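Side-chain contact in fatty acid synthase 1, isoform A (Drosophila melanogaster, PDB 6FN6), which probably builds long-chain saturated fatty acids from acetyl-CoA and malonyl-CoA with NADPH, this piece holding its dehydratase, enoylreductase and ketoreductase region: residues 109-112 with 113-116. Sequence-based numbering, arbitrary orientation.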
loop_
_atom_site.group_PDB
_atom_site.type_symbol
_atom_site.label_atom_id
_atom_site.label_comp_id
_atom_site.label_asym_id
_atom_site.label_seq_id
_atom_site.Cartn_x
_atom_site.Cartn_y
_atom_site.Cartn_z
ATOM N N SER A 109 -15.076 -12.441 -21.804
ATOM C CA SER A 109 -14.614 -13.472 -22.727
ATOM C C SER A 109 -13.474 -14.276 -22.110
ATOM O O SER A 109 -12.359 -13.772 -21.963
ATOM C CB SER A 109 -14.157 -12.846 -24.045
ATOM O OG SER A 109 -13.577 -13.819 -24.895
ATOM N N ILE A 110 -13.753 -15.525 -21.751
ATOM C CA ILE A 110 -12.767 -16.363 -21.073
ATOM C C ILE A 110 -11.551 -16.579 -21.969
ATOM O O ILE A 110 -10.430 -16.721 -21.481
ATOM C CB ILE A 110 -13.386 -17.710 -20.639
ATOM C CG1 ILE A 110 -12.381 -18.541 -19.831
ATOM C CG2 ILE A 110 -13.865 -18.500 -21.854
ATOM C CD1 ILE A 110 -11.944 -17.904 -18.526
ATOM N N ASP A 111 -11.772 -16.605 -23.279
ATOM C CA ASP A 111 -10.684 -16.801 -24.232
ATOM C C ASP A 111 -9.721 -15.615 -24.219
ATOM O O ASP A 111 -8.515 -15.780 -24.398
ATOM C CB ASP A 111 -11.234 -17.012 -25.645
ATOM C CG ASP A 111 -11.945 -18.343 -25.804
ATOM O OD1 ASP A 111 -11.519 -19.329 -25.164
ATOM O OD2 ASP A 111 -12.926 -18.406 -26.573
ATOM N N ASN A 112 -10.263 -14.421 -24.010
ATOM C CA ASN A 112 -9.461 -13.203 -24.025
ATOM C C ASN A 112 -8.625 -13.049 -22.757
ATOM O O ASN A 112 -7.647 -12.302 -22.739
ATOM C CB ASN A 112 -10.368 -11.981 -24.191
ATOM C CG ASN A 112 -10.603 -11.617 -25.643
ATOM O OD1 ASN A 112 -11.318 -12.316 -26.359
ATOM N ND2 ASN A 112 -10.012 -10.511 -26.080
ATOM N N GLU A 113 -9.009 -13.754 -21.697
ATOM C CA GLU A 113 -8.307 -13.651 -20.421
ATOM C C GLU A 113 -7.070 -14.548 -20.350
ATOM O O GLU A 113 -6.245 -14.402 -19.445
ATOM C CB GLU A 113 -9.259 -13.998 -19.273
ATOM C CG GLU A 113 -10.438 -13.045 -19.127
ATOM C CD GLU A 113 -10.031 -11.673 -18.627
ATOM O OE1 GLU A 113 -9.409 -11.593 -17.548
ATOM O OE2 GLU A 113 -10.336 -10.673 -19.311
ATOM N N GLU A 114 -6.934 -15.465 -21.304
ATOM C CA GLU A 114 -5.820 -16.413 -21.303
ATOM C C GLU A 114 -4.630 -15.887 -22.101
ATOM O O GLU A 114 -4.772 -14.962 -22.901
ATOM C CB GLU A 114 -6.267 -17.758 -21.877
ATOM C CG GLU A 114 -7.532 -18.304 -21.242
ATOM C CD GLU A 114 -7.661 -19.806 -21.387
ATOM O OE1 GLU A 114 -8.359 -20.257 -22.320
ATOM O OE2 GLU A 114 -7.069 -20.535 -20.564
ATOM N N LEU A 115 -3.460 -16.483 -21.880
ATOM C CA LEU A 115 -2.253 -16.094 -22.605
ATOM C C LEU A 115 -2.015 -17.036 -23.788
ATOM O O LEU A 115 -2.186 -18.251 -23.656
ATOM C CB LEU A 115 -1.035 -16.107 -21.676
ATOM C CG LEU A 115 -0.963 -15.055 -20.567
ATOM C CD1 LEU A 115 0.210 -15.347 -19.644
ATOM C CD2 LEU A 115 -0.839 -13.656 -21.147
ATOM N N PRO A 116 -1.607 -16.482 -24.945
ATOM C CA PRO A 116 -1.311 -17.307 -26.122
ATOM C C PRO A 116 0.054 -17.979 -26.026
ATOM O O PRO A 116 1.026 -17.479 -26.593
ATOM C CB PRO A 116 -1.353 -16.300 -27.270
ATOM C CG PRO A 116 -0.920 -15.025 -26.651
ATOM C CD PRO A 116 -1.453 -15.045 -25.241
#
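The backbone N of Glu113 faces two carbonyls of the preceding turn. Its hydrogen bond to Ile110 O is 3.3 Å long and bent, with 141° at the hydrogen. The N approaches from over the face of the Ile110 carbonyl group, well away from its plane. A weak bond of 3.4 Å joins Glu113 N to Ser109 O. One residue on, Glu114 N gives Asp111 O a weak bond of 3.5 Å. Glu113 CG is anti to its carbonyl carbon, beside its own N (chi1 -63°), which sets it 3.5 Å from Ser109 O. Its carboxylate OE1 is paired with Arg198 in a salt bridge. Glu114 lays CG 3.3 Å from Ile110 O, and its chain continues extended. Its OE1 accepts a hydrogen bond from Asn202 and has Lys205 as a weak, long ion partner; Lys235 is that of OE2. Asp111 OD1 is 4.4 Å from Glu114 OE1, a like-charge approach that Lys205 and the Asn202 amide may ease. Replacing Glu114 by alanine would remove its carboxylate and is likely to leave the Asn202 amide without this acceptor. The arrangement is a short, irregular helical turn in the surface loop between strands 98-105 and 129-130 of the double-hotdog dehydratase domain.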